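Local coordinates for protein AtGH3.15 acyl acid amido synthetase (Arabidopsis thaliana, PDB 6E1Q) that catalyses the ATP-dependent conjugation of indole-3-butyric acid, and of the herbicide 2,4-DB, to glutamine by way of an acyl acid-amido synthetase reaction, at residues Ser197-Leu202 with Trp234-Ser239; Asn57-Val62 with Val379-Asp384; Lys429-Ile434 with Thr439-Leu444; Ile119-Leu124 with Glu330-Val335. All blocks are in the same frame, centred on the assembly; numbering follows the deposited sequence.

Contact 1 of 4, residues Ser197-Leu202 with Trp234-Ser239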
loop_
_atom_site.group_PDB
_atom_site.type_symbol
_atom_site.label_atom_id
_atom_site.label_comp_id
_atom_site.label_asym_id
_atom_site.label_seq_id
_atom_site.Cartn_x
_atom_site.Cartn_y
_atom_site.Cartn_z
ATOM N N SER A 197 -18.253 -10.506 -4.535
ATOM C CA SER A 197 -17.305 -10.660 -3.440
ATOM C C SER A 197 -17.398 -9.485 -2.465
ATOM O O SER A 197 -17.439 -9.690 -1.244
ATOM C CB SER A 197 -15.884 -10.813 -3.992
ATOM O OG SER A 197 -15.502 -9.639 -4.690
ATOM N N MET A 198 -17.438 -8.249 -2.978
ATOM C CA MET A 198 -17.593 -7.102 -2.078
ATOM C C MET A 198 -18.920 -7.177 -1.315
ATOM O O MET A 198 -18.993 -6.831 -0.125
ATOM C CB MET A 198 -17.505 -5.797 -2.873
ATOM C CG MET A 198 -17.814 -4.552 -2.037
ATOM S SD MET A 198 -16.489 -4.221 -0.831
ATOM C CE MET A 198 -15.304 -3.382 -1.904
ATOM N N TYR A 199 -19.977 -7.646 -1.985
ATOM C CA TYR A 199 -21.282 -7.734 -1.336
ATOM C C TYR A 199 -21.250 -8.721 -0.169
ATOM O O TYR A 199 -21.707 -8.411 0.938
ATOM C CB TYR A 199 -22.357 -8.111 -2.372
ATOM C CG TYR A 199 -23.788 -8.113 -1.823
ATOM C CD1 TYR A 199 -24.284 -9.207 -1.130
ATOM C CD2 TYR A 199 -24.624 -7.005 -1.985
ATOM C CE1 TYR A 199 -25.589 -9.213 -0.623
ATOM C CE2 TYR A 199 -25.924 -6.999 -1.481
ATOM C CZ TYR A 199 -26.398 -8.107 -0.799
ATOM O OH TYR A 199 -27.685 -8.124 -0.294
ATOM N N CYS A 200 -20.687 -9.913 -0.385
ATOM C CA CYS A 200 -20.711 -10.923 0.675
ATOM C C CYS A 200 -19.825 -10.524 1.843
ATOM O O CYS A 200 -20.170 -10.760 3.008
ATOM C CB CYS A 200 -20.279 -12.278 0.122
ATOM S SG CYS A 200 -21.453 -12.931 -1.100
ATOM N N GLN A 201 -18.667 -9.938 1.541
ATOM C CA GLN A 201 -17.744 -9.506 2.583
ATOM C C GLN A 201 -18.353 -8.406 3.452
ATOM O O GLN A 201 -18.170 -8.398 4.673
ATOM C CB GLN A 201 -16.447 -9.066 1.899
ATOM C CG GLN A 201 -15.720 -7.886 2.456
ATOM C CD GLN A 201 -14.266 -7.884 1.988
ATOM O OE1 GLN A 201 -13.457 -8.691 2.439
ATOM N NE2 GLN A 201 -13.949 -7.006 1.038
ATOM N N LEU A 202 -19.088 -7.474 2.845
ATOM C CA LEU A 202 -19.739 -6.432 3.637
ATOM C C LEU A 202 -20.933 -6.997 4.413
ATOM O O LEU A 202 -21.168 -6.629 5.570
ATOM C CB LEU A 202 -20.171 -5.275 2.723
ATOM C CG LEU A 202 -19.088 -4.219 2.413
ATOM C CD1 LEU A 202 -19.537 -3.275 1.287
ATOM C CD2 LEU A 202 -18.754 -3.397 3.657
ATOM N N TRP A 234 -26.481 -0.480 0.610
ATOM C CA TRP A 234 -26.852 -0.737 1.995
ATOM C C TRP A 234 -28.306 -1.180 2.183
ATOM O O TRP A 234 -28.532 -2.067 3.022
ATOM C CB TRP A 234 -26.513 0.479 2.869
ATOM C CG TRP A 234 -27.312 1.737 2.669
ATOM C CD1 TRP A 234 -26.931 2.842 1.950
ATOM C CD2 TRP A 234 -28.600 2.052 3.238
ATOM N NE1 TRP A 234 -27.911 3.809 2.011
ATOM C CE2 TRP A 234 -28.941 3.355 2.800
ATOM C CE3 TRP A 234 -29.494 1.359 4.074
ATOM C CZ2 TRP A 234 -30.131 3.979 3.165
ATOM C CZ3 TRP A 234 -30.692 1.977 4.432
ATOM C CH2 TRP A 234 -30.998 3.279 3.977
ATOM N N PRO A 235 -29.309 -0.685 1.436
ATOM C CA PRO A 235 -30.682 -1.151 1.733
ATOM C C PRO A 235 -30.871 -2.614 1.421
ATOM O O PRO A 235 -31.552 -3.322 2.180
ATOM C CB PRO A 235 -31.580 -0.255 0.860
ATOM C CG PRO A 235 -30.708 0.943 0.560
ATOM C CD PRO A 235 -29.325 0.385 0.419
ATOM N N GLU A 236 -30.273 -3.092 0.329
ATOM C CA GLU A 236 -30.385 -4.511 0.016
ATOM C C GLU A 236 -29.624 -5.361 1.027
ATOM O O GLU A 236 -30.119 -6.410 1.460
ATOM C CB GLU A 236 -29.872 -4.778 -1.392
ATOM C CG GLU A 236 -30.030 -6.214 -1.803
ATOM C CD GLU A 236 -29.546 -6.474 -3.214
ATOM O OE1 GLU A 236 -29.644 -7.635 -3.655
ATOM O OE2 GLU A 236 -29.067 -5.527 -3.881
ATOM N N LEU A 237 -28.415 -4.935 1.412
ATOM C CA LEU A 237 -27.691 -5.644 2.468
ATOM C C LEU A 237 -28.537 -5.771 3.729
ATOM O O LEU A 237 -28.593 -6.838 4.355
ATOM C CB LEU A 237 -26.380 -4.923 2.789
ATOM C CG LEU A 237 -25.332 -5.046 1.688
ATOM C CD1 LEU A 237 -24.331 -3.898 1.834
ATOM C CD2 LEU A 237 -24.631 -6.408 1.791
ATOM N N CYS A 238 -29.176 -4.670 4.136
ATOM C CA CYS A 238 -29.974 -4.692 5.353
ATOM C C CYS A 238 -31.194 -5.583 5.186
ATOM O O CYS A 238 -31.594 -6.287 6.120
ATOM C CB CYS A 238 -30.379 -3.273 5.725
ATOM S SG CYS A 238 -28.972 -2.303 6.297
ATOM N N SER A 239 -31.782 -5.575 3.990
ATOM C CA SER A 239 -32.920 -6.434 3.719
ATOM C C SER A 239 -32.538 -7.907 3.886
ATOM O O SER A 239 -33.288 -8.688 4.488
ATOM C CB SER A 239 -33.453 -6.125 2.314
ATOM O OG SER A 239 -34.136 -7.235 1.791
#
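CD2 of Leu-237 sits over the centre of one face of the Tyr-199 ring, a CH-pi contact 3.6 Å from the centroid and 13° off the ring normal. With CG anti to the backbone N (chi1 -175°), the tyrosine ring is sent across the gap between the helices, and it slides past the leucine in the opposite direction. Looser apolar packing adds CB of Leu-202, which is 4.5 Å from CD1 of Leu-237.

The extended chain of Glu-236 crosses the Tyr-199 side chain at about a right angle, its CG in van der Waals contact with OH of Tyr-199 at 3.4 Å. The polar bonds go to other partners: OE1 of Glu-236 is bound by Ser-247 and Trp-249, and the tyrosine OH bonds to OD1 of Asn-240, one turn on from Glu-236, so the hydroxyl end of the ring is anchored on the same helix that carries Leu-237.

The segments belong to helices 194-207 and 220-243, whose axes here pass 10.9 Å apart at a crossing angle of -54°, a spacing bridged by the long side chains. Trp-249 meets the Tyr-199 ring edge-to-face, Met-198 and Leu-202 pack on Val-226 and Phe-229 of helix 220-243, and helix 268-278 receives Trp-234 and Cys-238.

Contact 2 of 4, residues Asn57-Val62 with Val379-Asp384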
loop_
_atom_site.group_PDB
_atom_site.type_symbol
_atom_site.label_atom_id
_atom_site.label_comp_id
_atom_site.label_asym_id
_atom_site.label_seq_id
_atom_site.Cartn_x
_atom_site.Cartn_y
_atom_site.Cartn_z
ATOM N N ASN A 57 34.086 -10.118 1.808
ATOM C CA ASN A 57 33.955 -10.698 0.477
ATOM C C ASN A 57 32.553 -10.487 -0.081
ATOM O O ASN A 57 32.381 -10.295 -1.291
ATOM C CB ASN A 57 34.304 -12.183 0.515
ATOM C CG ASN A 57 35.798 -12.424 0.432
ATOM O OD1 ASN A 57 36.475 -11.879 -0.437
ATOM N ND2 ASN A 57 36.322 -13.242 1.341
ATOM N N PHE A 58 31.540 -10.519 0.787
ATOM C CA PHE A 58 30.179 -10.211 0.368
ATOM C C PHE A 58 30.107 -8.813 -0.232
ATOM O O PHE A 58 29.646 -8.633 -1.364
ATOM C CB PHE A 58 29.246 -10.371 1.575
ATOM C CG PHE A 58 27.822 -9.933 1.335
ATOM C CD1 PHE A 58 26.885 -10.817 0.829
ATOM C CD2 PHE A 58 27.406 -8.660 1.697
ATOM C CE1 PHE A 58 25.576 -10.426 0.639
ATOM C CE2 PHE A 58 26.096 -8.265 1.507
ATOM C CZ PHE A 58 25.176 -9.155 1.001
ATOM N N LYS A 59 30.621 -7.812 0.496
ATOM C CA LYS A 59 30.514 -6.426 0.051
ATOM C C LYS A 59 31.313 -6.179 -1.217
ATOM O O LYS A 59 30.888 -5.391 -2.068
ATOM C CB LYS A 59 30.968 -5.475 1.165
ATOM C CG LYS A 59 30.122 -5.537 2.446
ATOM C CD LYS A 59 29.416 -4.203 2.724
ATOM C CE LYS A 59 28.663 -4.206 4.054
ATOM N NZ LYS A 59 27.599 -3.139 4.125
ATOM N N LYS A 60 32.449 -6.862 -1.373
ATOM C CA LYS A 60 33.310 -6.681 -2.532
ATOM C C LYS A 60 32.770 -7.386 -3.777
ATOM O O LYS A 60 32.803 -6.815 -4.871
ATOM C CB LYS A 60 34.718 -7.186 -2.210
ATOM C CG LYS A 60 35.803 -6.678 -3.148
ATOM C CD LYS A 60 36.627 -7.812 -3.756
ATOM C CE LYS A 60 37.082 -8.822 -2.709
ATOM N NZ LYS A 60 37.525 -10.111 -3.326
ATOM N N ASN A 61 32.267 -8.617 -3.644
ATOM C CA ASN A 61 32.049 -9.462 -4.817
ATOM C C ASN A 61 30.593 -9.608 -5.245
ATOM O O ASN A 61 30.347 -9.997 -6.390
ATOM C CB ASN A 61 32.610 -10.868 -4.582
ATOM C CG ASN A 61 34.112 -10.880 -4.492
ATOM O OD1 ASN A 61 34.779 -9.968 -4.984
ATOM N ND2 ASN A 61 34.660 -11.917 -3.869
ATOM N N VAL A 62 29.636 -9.351 -4.371
ATOM C CA VAL A 62 28.213 -9.523 -4.711
ATOM C C VAL A 62 27.695 -8.184 -5.194
ATOM O O VAL A 62 27.781 -7.188 -4.469
ATOM C CB VAL A 62 27.416 -10.035 -3.504
ATOM C CG1 VAL A 62 25.921 -10.051 -3.824
ATOM C CG2 VAL A 62 27.921 -11.429 -3.096
ATOM N N VAL A 379 26.852 2.552 -0.280
ATOM C CA VAL A 379 25.889 1.822 0.534
ATOM C C VAL A 379 26.469 1.620 1.926
ATOM O O VAL A 379 27.668 1.369 2.084
ATOM C CB VAL A 379 25.492 0.474 -0.108
ATOM C CG1 VAL A 379 25.240 0.655 -1.601
ATOM C CG2 VAL A 379 26.536 -0.600 0.149
ATOM N N VAL A 380 25.618 1.759 2.936
ATOM C CA VAL A 380 26.026 1.632 4.328
ATOM C C VAL A 380 25.205 0.531 4.995
ATOM O O VAL A 380 24.122 0.160 4.536
ATOM C CB VAL A 380 25.871 2.959 5.088
ATOM C CG1 VAL A 380 26.627 4.097 4.369
ATOM C CG2 VAL A 380 24.422 3.308 5.190
ATOM N N ASP A 381 25.755 -0.000 6.083
ATOM C CA ASP A 381 25.047 -0.944 6.937
ATOM C C ASP A 381 23.908 -0.251 7.681
ATOM O O ASP A 381 23.896 0.969 7.857
ATOM C CB ASP A 381 26.007 -1.573 7.951
ATOM C CG ASP A 381 26.795 -2.739 7.373
ATOM O OD1 ASP A 381 26.366 -3.307 6.345
ATOM O OD2 ASP A 381 27.840 -3.094 7.962
ATOM N N LEU A 382 22.945 -1.061 8.130
ATOM C CA LEU A 382 21.794 -0.542 8.872
ATOM C C LEU A 382 22.213 0.370 10.024
ATOM O O LEU A 382 21.653 1.457 10.196
ATOM C CB LEU A 382 20.950 -1.710 9.390
ATOM C CG LEU A 382 19.787 -1.423 10.346
ATOM C CD1 LEU A 382 18.678 -0.673 9.650
ATOM C CD2 LEU A 382 19.239 -2.736 10.858
ATOM N N VAL A 383 23.209 -0.042 10.816
ATOM C CA VAL A 383 23.592 0.754 11.987
ATOM C C VAL A 383 24.400 1.997 11.650
ATOM O O VAL A 383 24.620 2.837 12.534
ATOM C CB VAL A 383 24.420 -0.071 12.988
ATOM C CG1 VAL A 383 23.631 -1.290 13.447
ATOM C CG2 VAL A 383 25.748 -0.476 12.366
ATOM N N ASP A 384 24.861 2.137 10.408
ATOM C CA ASP A 384 25.694 3.261 9.986
ATOM C C ASP A 384 24.915 4.337 9.248
ATOM O O ASP A 384 25.511 5.285 8.730
ATOM C CB ASP A 384 26.822 2.758 9.106
ATOM C CG ASP A 384 27.742 1.858 9.857
ATOM O OD1 ASP A 384 27.937 2.130 11.063
ATOM O OD2 ASP A 384 28.238 0.882 9.261
HETATM O O HOH W 1 29.254 -0.880 2.720
#
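NZ of Lys-59 is gripped by two carboxylates and a water, with OD1 of Asp-381 at 2.5 Å in a salt bridge. The pair links the last turn of helix 55-61, in the GH3 N-terminal family region, to strand 379-381, an outermost strand in the beta structure of the central family region, across more than 300 residues of sequence. It is a surface contact between a helix and a sheet edge, made chiefly by the Lys-59 side chain meeting the Asp-381 carboxylate.

The lysine starts with CG beside the backbone N and anti to the carbonyl carbon, then bends at its second torsion (chi2 -117°) before running out to the strand. The ammonium does not lie in the plane of the carboxylate: it meets OD1 from above, 53° out of the plane. CE follows close behind, 3.4 Å from the same OD1, whereas OD2 stays 3.8 Å from NZ, which makes the bridge one-sided.

The charge of Lys-59 has a second partner in Glu-358 of strand 356-361, so two carboxylates share one ammonium, an arrangement that would probably help keep the lysine protonated. OD1 of Asp-381 also has a weak hydrogen bond with OH of Tyr-356, and Lys-25 and Lys-55 form long, weak ion pairs with its OD2.

A bridging water ties the same ammonium to the strand backbone. It accepts from NZ of Lys-59 at 3.1 Å and donates to the carbonyl O of Val-379 at 2.8 Å.

Contact 3 of 4, residues Lys429-Ile434 with Thr439-Leu444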
loop_
_atom_site.group_PDB
_atom_site.type_symbol
_atom_site.label_atom_id
_atom_site.label_comp_id
_atom_site.label_asym_id
_atom_site.label_seq_id
_atom_site.Cartn_x
_atom_site.Cartn_y
_atom_site.Cartn_z
ATOM N N LYS A 429 10.462 7.611 -8.767
ATOM C CA LYS A 429 9.698 7.439 -9.997
ATOM C C LYS A 429 9.407 8.772 -10.665
ATOM O O LYS A 429 8.734 9.629 -10.088
ATOM C CB LYS A 429 8.381 6.695 -9.727
ATOM C CG LYS A 429 7.787 6.102 -10.998
ATOM C CD LYS A 429 6.288 6.304 -11.116
ATOM C CE LYS A 429 5.654 5.179 -11.948
ATOM N NZ LYS A 429 5.903 5.349 -13.416
ATOM N N VAL A 430 9.885 8.924 -11.893
ATOM C CA VAL A 430 9.505 10.064 -12.715
ATOM C C VAL A 430 8.069 9.851 -13.176
ATOM O O VAL A 430 7.742 8.806 -13.748
ATOM C CB VAL A 430 10.461 10.217 -13.909
ATOM C CG1 VAL A 430 10.020 11.371 -14.806
ATOM C CG2 VAL A 430 11.887 10.413 -13.428
ATOM N N VAL A 431 7.198 10.821 -12.908
ATOM C CA VAL A 431 5.820 10.750 -13.376
ATOM C C VAL A 431 5.528 11.736 -14.507
ATOM O O VAL A 431 4.599 11.491 -15.294
ATOM C CB VAL A 431 4.813 10.950 -12.224
ATOM C CG1 VAL A 431 5.008 9.897 -11.140
ATOM C CG2 VAL A 431 4.933 12.343 -11.641
ATOM N N LEU A 432 6.279 12.830 -14.623
ATOM C CA LEU A 432 6.042 13.802 -15.681
ATOM C C LEU A 432 7.365 14.301 -16.245
ATOM O O LEU A 432 8.318 14.541 -15.497
ATOM C CB LEU A 432 5.213 14.991 -15.173
ATOM C CG LEU A 432 3.796 14.658 -14.720
ATOM C CD1 LEU A 432 3.205 15.836 -13.892
ATOM C CD2 LEU A 432 2.926 14.295 -15.917
ATOM N N SER A 433 7.405 14.467 -17.569
ATOM C CA SER A 433 8.604 14.957 -18.249
ATOM C C SER A 433 8.209 15.504 -19.614
ATOM O O SER A 433 7.816 14.736 -20.496
ATOM C CB SER A 433 9.641 13.857 -18.404
ATOM O OG SER A 433 10.751 14.372 -19.118
ATOM N N ILE A 434 8.321 16.817 -19.790
ATOM C CA ILE A 434 8.157 17.389 -21.120
ATOM C C ILE A 434 9.415 17.169 -21.950
ATOM O O ILE A 434 9.352 16.636 -23.065
ATOM C CB ILE A 434 7.780 18.877 -21.015
ATOM C CG1 ILE A 434 6.399 19.005 -20.378
ATOM C CG2 ILE A 434 7.826 19.543 -22.392
ATOM C CD1 ILE A 434 6.029 20.386 -19.987
ATOM N N THR A 439 9.858 15.307 -13.322
ATOM C CA THR A 439 9.118 15.529 -12.088
ATOM C C THR A 439 8.808 14.183 -11.444
ATOM O O THR A 439 8.186 13.311 -12.064
ATOM C CB THR A 439 7.849 16.332 -12.348
ATOM O OG1 THR A 439 8.215 17.629 -12.838
ATOM C CG2 THR A 439 7.022 16.467 -11.056
ATOM N N TYR A 440 9.255 14.019 -10.207
ATOM C CA TYR A 440 9.102 12.772 -9.484
ATOM C C TYR A 440 7.763 12.747 -8.770
ATOM O O TYR A 440 7.157 13.790 -8.486
ATOM C CB TYR A 440 10.242 12.588 -8.478
ATOM C CG TYR A 440 11.544 12.153 -9.119
ATOM C CD1 TYR A 440 12.345 13.065 -9.798
ATOM C CD2 TYR A 440 11.944 10.815 -9.090
ATOM C CE1 TYR A 440 13.529 12.666 -10.397
ATOM C CE2 TYR A 440 13.130 10.402 -9.692
ATOM C CZ TYR A 440 13.911 11.337 -10.341
ATOM O OH TYR A 440 15.079 10.952 -10.940
ATOM N N GLU A 441 7.318 11.530 -8.454
ATOM C CA GLU A 441 6.032 11.364 -7.786
ATOM C C GLU A 441 6.009 12.057 -6.431
ATOM O O GLU A 441 5.020 12.711 -6.088
ATOM C CB GLU A 441 5.697 9.876 -7.634
ATOM C CG GLU A 441 4.275 9.613 -7.160
ATOM C CD GLU A 441 3.948 8.121 -7.120
ATOM O OE1 GLU A 441 4.118 7.490 -6.052
ATOM O OE2 GLU A 441 3.553 7.579 -8.176
ATOM N N ASP A 442 7.094 11.949 -5.645
ATOM C CA ASP A 442 7.056 12.560 -4.312
ATOM C C ASP A 442 6.965 14.086 -4.387
ATOM O O ASP A 442 6.287 14.708 -3.559
ATOM C CB ASP A 442 8.262 12.133 -3.465
ATOM C CG ASP A 442 9.599 12.307 -4.183
ATOM O OD1 ASP A 442 9.685 13.100 -5.137
ATOM O OD2 ASP A 442 10.577 11.640 -3.778
ATOM N N ASP A 443 7.613 14.700 -5.378
ATOM C CA ASP A 443 7.523 16.153 -5.539
ATOM C C ASP A 443 6.138 16.580 -6.007
ATOM O O ASP A 443 5.596 17.584 -5.529
ATOM C CB ASP A 443 8.563 16.611 -6.544
ATOM C CG ASP A 443 9.984 16.447 -6.027
ATOM O OD1 ASP A 443 10.235 16.736 -4.839
ATOM O OD2 ASP A 443 10.846 16.054 -6.830
ATOM N N LEU A 444 5.574 15.852 -6.981
ATOM C CA LEU A 444 4.224 16.163 -7.455
ATOM C C LEU A 444 3.201 16.028 -6.327
ATOM O O LEU A 444 2.287 16.850 -6.206
ATOM C CB LEU A 444 3.855 15.250 -8.633
ATOM C CG LEU A 444 2.422 15.432 -9.135
ATOM C CD1 LEU A 444 2.238 16.851 -9.614
ATOM C CD2 LEU A 444 2.078 14.434 -10.235
#
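One face of the Tyr-440 ring carries CG2 of Val-430, which stands 3.8 Å above the plane and is offset toward the rim, in a CH-pi contact. The backbone N of Lys-429 lies at the ring edge, 3.5 Å from CD2 of Tyr-440. Replacing the tyrosine with an alanine would probably strip the cover from this valine methyl and leave the backbone N of Lys-429, just ahead of the strand, without the ring edge beside it.

The backbones pair antiparallel. The carbonyl O of Thr-439 accepts from two donors, N of Val-431 at 2.8 Å and N of Leu-432 at 3.2 Å; the second comes in the carbonyl plane, on a lone pair. N of Thr-439 in turn donates to O of Leu-432. Where the strand gives way to helix, N of Glu-441 bonds to O of Lys-429, nearly along the C=O axis at 173°.

Val-431 and Leu-432 pack on the helix start: CG1 of Val-431 presses on CB of Glu-441 at 3.6 Å, and with chi1 -59° placing that CG1 anti to the carbonyl carbon, CG2 falls between N and C and reaches CD2 of Leu-444 at 3.8 Å. CD1 of Leu-432 touches that same CD2. Thr-439 sends OG1 to the hydroxyl of Tyr-478.

Two adjacent residues facing Thr-439 make a classic beta bulge in a short hairpin, which runs straight into helix 441-452 with Tyr-440 at its N-cap position.

Contact 4 of 4, residues Ile119-Leu124 with Glu330-Val335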
loop_
_atom_site.group_PDB
_atom_site.type_symbol
_atom_site.label_atom_id
_atom_site.label_comp_id
_atom_site.label_asym_id
_atom_site.label_seq_id
_atom_site.Cartn_x
_atom_site.Cartn_y
_atom_site.Cartn_z
ATOM N N ILE A 119 4.998 -14.629 9.486
ATOM C CA ILE A 119 3.837 -14.865 10.332
ATOM C C ILE A 119 4.255 -14.864 11.799
ATOM O O ILE A 119 3.638 -14.201 12.638
ATOM C CB ILE A 119 3.160 -16.184 9.925
ATOM C CG1 ILE A 119 2.370 -15.979 8.630
ATOM C CG2 ILE A 119 2.280 -16.713 11.039
ATOM C CD1 ILE A 119 2.105 -17.256 7.903
ATOM N N SER A 120 5.326 -15.594 12.108
ATOM C CA SER A 120 5.897 -15.626 13.450
ATOM C C SER A 120 6.143 -14.220 13.983
ATOM O O SER A 120 5.693 -13.873 15.082
ATOM C CB SER A 120 7.200 -16.428 13.418
ATOM O OG SER A 120 7.564 -16.908 14.698
ATOM N N PHE A 121 6.840 -13.383 13.209
ATOM C CA PHE A 121 7.126 -12.042 13.702
ATOM C C PHE A 121 5.853 -11.242 13.890
ATOM O O PHE A 121 5.805 -10.361 14.758
ATOM C CB PHE A 121 8.075 -11.272 12.778
ATOM C CG PHE A 121 8.390 -9.897 13.300
ATOM C CD1 PHE A 121 9.338 -9.719 14.300
ATOM C CD2 PHE A 121 7.679 -8.801 12.862
ATOM C CE1 PHE A 121 9.587 -8.467 14.823
ATOM C CE2 PHE A 121 7.930 -7.543 13.376
ATOM C CZ PHE A 121 8.879 -7.374 14.354
ATOM N N SER A 122 4.825 -11.517 13.080
ATOM C CA SER A 122 3.562 -10.800 13.223
ATOM C C SER A 122 2.908 -11.095 14.568
ATOM O O SER A 122 2.253 -10.225 15.151
ATOM C CB SER A 122 2.607 -11.161 12.081
ATOM O OG SER A 122 1.671 -10.117 11.848
ATOM N N SER A 123 3.053 -12.318 15.065
ATOM C CA SER A 123 2.473 -12.637 16.360
ATOM C C SER A 123 3.351 -12.104 17.477
ATOM O O SER A 123 2.856 -11.804 18.567
ATOM C CB SER A 123 2.266 -14.148 16.499
ATOM O OG SER A 123 3.491 -14.823 16.747
ATOM N N LEU A 124 4.650 -11.966 17.210
ATOM C CA LEU A 124 5.531 -11.299 18.154
ATOM C C LEU A 124 5.137 -9.841 18.344
ATOM O O LEU A 124 5.250 -9.301 19.449
ATOM C CB LEU A 124 6.972 -11.399 17.670
ATOM C CG LEU A 124 8.039 -10.908 18.633
ATOM C CD1 LEU A 124 7.819 -11.561 19.982
ATOM C CD2 LEU A 124 9.412 -11.275 18.091
ATOM N N GLU A 330 9.284 -8.840 -1.324
ATOM C CA GLU A 330 10.676 -9.271 -1.212
ATOM C C GLU A 330 11.120 -9.433 0.241
ATOM O O GLU A 330 11.967 -10.287 0.546
ATOM C CB GLU A 330 11.577 -8.256 -1.922
ATOM C CG GLU A 330 11.371 -8.162 -3.451
ATOM C CD GLU A 330 10.461 -7.016 -3.878
ATOM O OE1 GLU A 330 10.590 -6.548 -5.036
ATOM O OE2 GLU A 330 9.622 -6.592 -3.059
ATOM N N CYS A 331 10.588 -8.621 1.146
ATOM C CA CYS A 331 11.094 -8.633 2.516
ATOM C C CYS A 331 10.136 -7.916 3.449
ATOM O O CYS A 331 9.717 -6.794 3.155
ATOM C CB CYS A 331 12.471 -7.957 2.591
ATOM S SG CYS A 331 13.402 -8.443 4.051
ATOM N N PHE A 332 9.800 -8.530 4.577
ATOM C CA PHE A 332 9.168 -7.776 5.658
ATOM C C PHE A 332 10.250 -7.005 6.400
ATOM O O PHE A 332 11.241 -7.595 6.838
ATOM C CB PHE A 332 8.436 -8.693 6.633
ATOM C CG PHE A 332 7.670 -7.950 7.670
ATOM C CD1 PHE A 332 6.622 -7.118 7.309
ATOM C CD2 PHE A 332 8.008 -8.047 9.007
ATOM C CE1 PHE A 332 5.916 -6.413 8.266
ATOM C CE2 PHE A 332 7.297 -7.343 9.967
ATOM C CZ PHE A 332 6.252 -6.531 9.594
ATOM N N MET A 333 10.065 -5.700 6.556
ATOM C CA MET A 333 11.223 -4.886 6.915
ATOM C C MET A 333 11.106 -4.141 8.233
ATOM O O MET A 333 12.081 -4.114 8.994
ATOM C CB MET A 333 11.517 -3.895 5.797
ATOM C CG MET A 333 12.273 -4.555 4.668
ATOM S SD MET A 333 12.519 -3.519 3.242
ATOM C CE MET A 333 10.902 -3.610 2.462
ATOM N N GLY A 334 9.965 -3.523 8.536
ATOM C CA GLY A 334 9.904 -2.682 9.717
ATOM C C GLY A 334 8.524 -2.654 10.324
ATOM O O GLY A 334 7.534 -3.007 9.678
ATOM N N VAL A 335 8.464 -2.207 11.579
ATOM C CA VAL A 335 7.188 -1.996 12.247
ATOM C C VAL A 335 7.179 -0.635 12.925
ATOM O O VAL A 335 8.222 -0.037 13.208
ATOM C CB VAL A 335 6.858 -3.099 13.277
ATOM C CG1 VAL A 335 6.476 -4.382 12.557
ATOM C CG2 VAL A 335 8.018 -3.312 14.240
#
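Phe-332 lines the acyl-acid pocket, where it touches the bound (2,4-dichlorophenoxy)acetic acid and is an experimentally identified substrate-binding residue; this contact backs it with Phe-121 of helix 112-132. Phe-332 stands on strand 332-335, which pairs with strand 321-327 through a classic beta bulge, Met-333 and Gly-334 both facing Tyr-326.

Both phenylalanines hold CG anti to the backbone N, at chi1 -179° in Phe-121 and -174° in Phe-332, and each thereby projects its ring into the gap between helix and strand. The rings meet obliquely, with centroids 5.6 Å apart and planes at 51°. Touching is by corners: CD2 of Phe-121 lies 3.3 Å from CE2 of Phe-332, at the edge of the latter's ring.

With an alanine in place of Phe-121, the Phe-332 ring would probably lose its neighbour at CE2 and be freer to turn beside the substrate. Leu-17 of helix 10-22 and Ile-351 pack on Phe-121 as well, so the ring is buried on several sides. Farther along the strand, the Phe-121 and Val-335 side chains come from opposite directions, CG1 of Val-335 lying in the plane of the Phe-121 ring, 3.6 Å from CE2.

Overall arrangement
From the N terminus the chain first passes helix 55-61, the near side of contact 2, whose loop shuts only at strand 379-381 and is thus the longest. Within it lies contact 4, opened on helix 112-132 and closed at strand 332-335, and within that in turn lies contact 1, a short closure between helices 194-207 and 220-243. Contacts 2, 4 and 1 are therefore nested, and none cross. Contact 3 follows in series, a local hairpin leading into helix 441-452. Contacts 2 and 4 both reach the same beta structure, their nearest atoms about 7 Å apart; contacts 1 and 2 lie on opposite sides of the chain's centre, with centres 52 Å apart.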